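Side-chain contacts in alanine racemase 1 (Caldanaerobacter subterraneus subsp. tengcongensis MB4, PDB 4Y2W), which belongs to the alanine racemase family, joining an N-terminal barrel of eight parallel strands ringed by helices to a C-terminal domain rich in strands: residues Gly47-Ala52 with Arg75-Lys80; Val346-Met351 with Glu361-Ile366. The protein carries 1 engineered substitution. All coordinates share one frame; numbering follows the deposited sequence.

Interaction 1. Residues Gly47-Ala52 with Arg75-Lys80; sequences GASYVA and REKGIK
A chi1 of -62° turns CG1 of Ile79 away from its own carbonyl carbon, and a chi2 of -70° then lays CD1 against the helix of Ala52. There the terminal methyl meets Ala52 CB, with 3.7 Å between Ile79 CD1 and that methyl. Ile79 CD1 also rests on the backbone of the same alanine, 3.8 Å from Ala52 C. Alanine suits this place because its single methyl lets the branched isoleucine come close to the helix surface, while isoleucine has the reach to bridge two backbones whose CA atoms, those of Ala52 and Ile79, are 7.3 Å apart. Leu74 and Phe63 touch both side chains, which makes this end of the contact part of the apolar layer between barrel and helices.

The other end is polar and more open. Ser49 OG lies alongside the folded chain of Lys77, 3.7 Å from Lys77 CG, while Lys77 NZ curls back to 3.8 Å from Ser49 OG. A small hydroxyl and a long, flexible lysine fit a boundary where the chain emerges toward solvent.

Between these ends helix 68-76 stops in a Schellman motif, with Gly78 as the C-prime residue; its positive phi suits glycine and turns the chain so that Ile79 points back toward Ala52. Arg75 NH1 reaches over this turn to Ile79 O at 2.6 Å, from above the carbonyl plane, in a clearly bent bond. Its guanidinium also serves the carbonyls of Thr81, His100 and Asp101. The chemistry implies that the two segments meet by van der Waals contact, apolar at the Ala52-Ile79 end, with no hydrogen bond joining them; Arg75 and the Schellman bonds shape the turn, and Lys80 N adds a bond to Glu56 OE2 farther along helix 48-58.

Interaction 2. Residues Val346-Met351 with Glu361-Ile366; sequences VSVESM and EVFSRI
Val348 projects from the first turn of helix 348-354 onto Phe363 and Val362 of helix 359-365. Val348 CB already lies 3.9 Å from Phe363 CZ. Beyond it the side chain forks: CG1, lodged between the backbone N and the carbonyl carbon (chi1 66°), touches the ring at CZ and CE2, whereas CG2 stands over one face. Val348 CG2 is 3.8 Å from the centroid of the Phe363 ring and 15° off its normal, a CH-pi contact. Val348 CG2 also meets Val362 CG1 at 3.9 Å, filling the angle between ring and valine. A beta-branched residue suits this spot because its two methyls both press on the ring, and CG2 also reaches Val362.

One turn on, Met351 brings its flexible thioether to Val362, Met351 SD lying 4.0 Å from Val362 CG1. Ser347 caps the helix from which both side chains project, Ser347 OG accepting from Ser350 N at 3.0 Å. On the partner helix, Arg365 NH1 pairs with Glu361 OE2 at 2.8 Å, and the same arginine reaches Asp292 of the second subunit. Phe363 in turn meets His46 edge-to-face. The contact thus joins two short consecutive helices of the alanine racemase C-terminal domain, the second carrying the alanine-pocket residue Gln360, where this domain borders both the barrel and the second subunit.

In the fold
Interaction 1 lies among the outer helices of the barrel and interaction 2 in the C-terminal domain; their centres are 23 Å apart, and their nearest atoms, about 8 Å apart, do not touch. His46 links them indirectly, since it touches Val51 beside the first contact and the ring of Phe363 in the second. Both lie near residues of one alanine pocket in sequence: 47-52 follows Lys40 and Tyr44, and Gln360 immediately precedes 361-366. In interaction 2 the Phe363 side chain is about 10 Å from a bound alanine, and Glu361 and Ser364 pack on Tyr287 of the second subunit, a residue type that lines the other alanine pocket.

Interaction 1. Residues Gly47-Ala52 with Arg75-Lys80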
# COMPACT_ATOMS: atom_id res chain seq x y z
N GLY A 47 11.24 -1.39 5.07
CA GLY A 47 11.15 -1.49 6.53
C GLY A 47 12.17 -0.58 7.20
O GLY A 47 13.37 -0.85 7.16
N ALA A 48 11.69 0.49 7.81
CA ALA A 48 12.56 1.51 8.41
C ALA A 48 13.37 0.97 9.57
O ALA A 48 14.57 1.23 9.67
CB ALA A 48 11.74 2.71 8.85
N SER A 49 12.73 0.21 10.46
CA SER A 49 13.40 -0.35 11.63
C SER A 49 14.74 -0.96 11.28
O SER A 49 15.78 -0.52 11.77
CB SER A 49 12.52 -1.40 12.31
OG SER A 49 11.40 -0.79 12.92
N TYR A 50 14.72 -1.97 10.42
CA TYR A 50 15.94 -2.71 10.07
C TYR A 50 16.92 -1.86 9.25
O TYR A 50 18.12 -1.88 9.50
CB TYR A 50 15.61 -4.02 9.35
CG TYR A 50 15.41 -5.19 10.29
CD1 TYR A 50 14.17 -5.47 10.85
CD2 TYR A 50 16.48 -6.02 10.63
CE1 TYR A 50 13.99 -6.54 11.71
CE2 TYR A 50 16.32 -7.09 11.49
CZ TYR A 50 15.07 -7.35 12.03
OH TYR A 50 14.90 -8.41 12.88
N VAL A 51 16.39 -1.11 8.28
CA VAL A 51 17.23 -0.25 7.44
C VAL A 51 17.94 0.82 8.27
O VAL A 51 19.12 1.08 8.08
CB VAL A 51 16.40 0.41 6.31
CG1 VAL A 51 17.19 1.50 5.60
CG2 VAL A 51 15.96 -0.65 5.30
N ALA A 52 17.20 1.44 9.19
CA ALA A 52 17.78 2.45 10.08
C ALA A 52 18.81 1.83 11.01
O ALA A 52 19.88 2.39 11.22
CB ALA A 52 16.69 3.14 10.88
N ARG A 75 12.64 6.12 16.88
CA ARG A 75 13.03 6.31 18.29
C ARG A 75 12.52 5.18 19.20
O ARG A 75 13.24 4.74 20.10
CB ARG A 75 12.53 7.66 18.81
CG ARG A 75 13.34 8.86 18.32
CD ARG A 75 14.63 9.03 19.11
NE ARG A 75 15.33 10.27 18.74
CZ ARG A 75 16.37 10.35 17.91
NH1 ARG A 75 16.89 9.28 17.32
NH2 ARG A 75 16.91 11.54 17.66
N GLU A 76 11.31 4.71 18.94
CA GLU A 76 10.73 3.59 19.69
C GLU A 76 11.62 2.34 19.61
O GLU A 76 11.69 1.55 20.56
CB GLU A 76 9.31 3.27 19.19
CG GLU A 76 8.35 2.77 20.26
CD GLU A 76 8.61 1.34 20.71
OE1 GLU A 76 8.78 1.12 21.93
OE2 GLU A 76 8.66 0.43 19.85
N LYS A 77 12.32 2.17 18.48
CA LYS A 77 13.21 1.02 18.28
C LYS A 77 14.68 1.30 18.63
O LYS A 77 15.57 0.56 18.20
CB LYS A 77 13.08 0.50 16.85
CG LYS A 77 11.72 -0.13 16.55
CD LYS A 77 11.55 -1.48 17.24
CE LYS A 77 10.10 -1.93 17.26
NZ LYS A 77 9.56 -2.19 15.90
N GLY A 78 14.94 2.35 19.41
CA GLY A 78 16.27 2.61 19.95
C GLY A 78 17.27 3.25 19.00
O GLY A 78 18.48 3.12 19.19
N ILE A 79 16.77 3.95 17.99
CA ILE A 79 17.64 4.66 17.05
C ILE A 79 18.11 5.97 17.70
O ILE A 79 17.30 6.81 18.08
CB ILE A 79 16.92 4.95 15.71
CG1 ILE A 79 16.51 3.64 15.02
CG2 ILE A 79 17.80 5.79 14.79
CD1 ILE A 79 17.66 2.82 14.47
N LYS A 80 19.43 6.10 17.84
CA LYS A 80 20.06 7.27 18.48
C LYS A 80 20.37 8.37 17.47
O LYS A 80 20.37 9.55 17.82
CB LYS A 80 21.37 6.86 19.16
CG LYS A 80 21.25 5.75 20.19
CD LYS A 80 22.61 5.15 20.52
CE LYS A 80 22.49 3.90 21.38
NZ LYS A 80 21.90 4.19 22.72

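Interaction 2. Residues Val346-Met351 with Glu361-Ile366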
# COMPACT_ATOMS: atom_id res chain seq x y z
N VAL A 346 14.12 -8.50 -13.72
CA VAL A 346 12.97 -7.61 -13.92
C VAL A 346 13.10 -6.49 -12.90
O VAL A 346 12.52 -6.54 -11.81
CB VAL A 346 11.60 -8.31 -13.80
CG1 VAL A 346 11.25 -8.99 -15.11
CG2 VAL A 346 11.56 -9.31 -12.64
N SER A 347 13.89 -5.47 -13.26
CA SER A 347 14.25 -4.41 -12.33
C SER A 347 13.04 -3.59 -11.91
O SER A 347 12.02 -3.57 -12.60
CB SER A 347 15.31 -3.48 -12.94
OG SER A 347 14.72 -2.56 -13.84
N VAL A 348 13.18 -2.92 -10.77
CA VAL A 348 12.17 -1.98 -10.30
C VAL A 348 11.94 -0.84 -11.30
O VAL A 348 10.82 -0.34 -11.42
CB VAL A 348 12.54 -1.40 -8.92
CG1 VAL A 348 13.80 -0.54 -8.99
CG2 VAL A 348 11.36 -0.63 -8.33
N GLU A 349 12.98 -0.44 -12.02
CA GLU A 349 12.86 0.61 -13.03
C GLU A 349 12.04 0.15 -14.24
O GLU A 349 11.22 0.91 -14.77
CB GLU A 349 14.24 1.11 -13.49
CG GLU A 349 14.17 2.41 -14.28
CD GLU A 349 15.53 2.99 -14.61
OE1 GLU A 349 15.57 4.10 -15.21
OE2 GLU A 349 16.55 2.35 -14.28
N SER A 350 12.26 -1.09 -14.68
CA SER A 350 11.47 -1.67 -15.77
C SER A 350 9.98 -1.68 -15.43
O SER A 350 9.15 -1.36 -16.28
CB SER A 350 11.92 -3.10 -16.06
OG SER A 350 13.27 -3.14 -16.49
N MET A 351 9.65 -2.03 -14.19
CA MET A 351 8.27 -2.03 -13.73
C MET A 351 7.69 -0.62 -13.71
O MET A 351 6.56 -0.40 -14.16
CB MET A 351 8.16 -2.67 -12.34
CG MET A 351 6.75 -2.67 -11.77
SD MET A 351 6.44 -4.00 -10.59
CE MET A 351 6.28 -5.39 -11.71
N GLU A 361 7.39 5.13 -6.44
CA GLU A 361 5.98 4.75 -6.28
C GLU A 361 5.77 3.23 -6.30
O GLU A 361 4.89 2.71 -5.62
CB GLU A 361 5.09 5.41 -7.33
CG GLU A 361 3.60 5.21 -7.06
CD GLU A 361 2.71 5.94 -8.05
OE1 GLU A 361 3.02 5.96 -9.26
OE2 GLU A 361 1.67 6.48 -7.62
N VAL A 362 6.59 2.52 -7.09
CA VAL A 362 6.50 1.06 -7.17
C VAL A 362 6.84 0.44 -5.82
O VAL A 362 6.10 -0.41 -5.31
CB VAL A 362 7.44 0.50 -8.26
CG1 VAL A 362 7.48 -1.02 -8.21
CG2 VAL A 362 6.98 0.97 -9.64
N PHE A 363 7.96 0.86 -5.23
CA PHE A 363 8.36 0.39 -3.91
C PHE A 363 7.30 0.70 -2.85
O PHE A 363 7.01 -0.14 -1.99
CB PHE A 363 9.69 1.03 -3.48
CG PHE A 363 10.92 0.37 -4.07
CD1 PHE A 363 11.07 -1.02 -4.07
CD2 PHE A 363 11.96 1.15 -4.57
CE1 PHE A 363 12.21 -1.61 -4.60
CE2 PHE A 363 13.11 0.56 -5.09
CZ PHE A 363 13.23 -0.82 -5.10
N SER A 364 6.71 1.89 -2.91
CA SER A 364 5.70 2.31 -1.94
C SER A 364 4.37 1.56 -2.09
O SER A 364 3.53 1.59 -1.20
CB SER A 364 5.47 3.82 -2.03
OG SER A 364 4.75 4.17 -3.21
N ARG A 365 4.18 0.92 -3.24
CA ARG A 365 2.97 0.16 -3.52
C ARG A 365 2.95 -1.19 -2.79
O ARG A 365 1.89 -1.78 -2.60
CB ARG A 365 2.86 -0.07 -5.03
CG ARG A 365 1.54 0.35 -5.65
CD ARG A 365 1.32 1.85 -5.58
NE ARG A 365 0.70 2.37 -6.79
CZ ARG A 365 0.32 3.64 -6.97
NH1 ARG A 365 0.48 4.55 -6.00
NH2 ARG A 365 -0.22 3.99 -8.13
N ILE A 366 4.13 -1.67 -2.38
CA ILE A 366 4.24 -2.98 -1.74
C ILE A 366 3.60 -2.94 -0.35
O ILE A 366 4.14 -2.33 0.58
CB ILE A 366 5.71 -3.44 -1.62
CG1 ILE A 366 6.34 -3.57 -3.01
CG2 ILE A 366 5.80 -4.77 -0.89
CD1 ILE A 366 7.85 -3.63 -3.01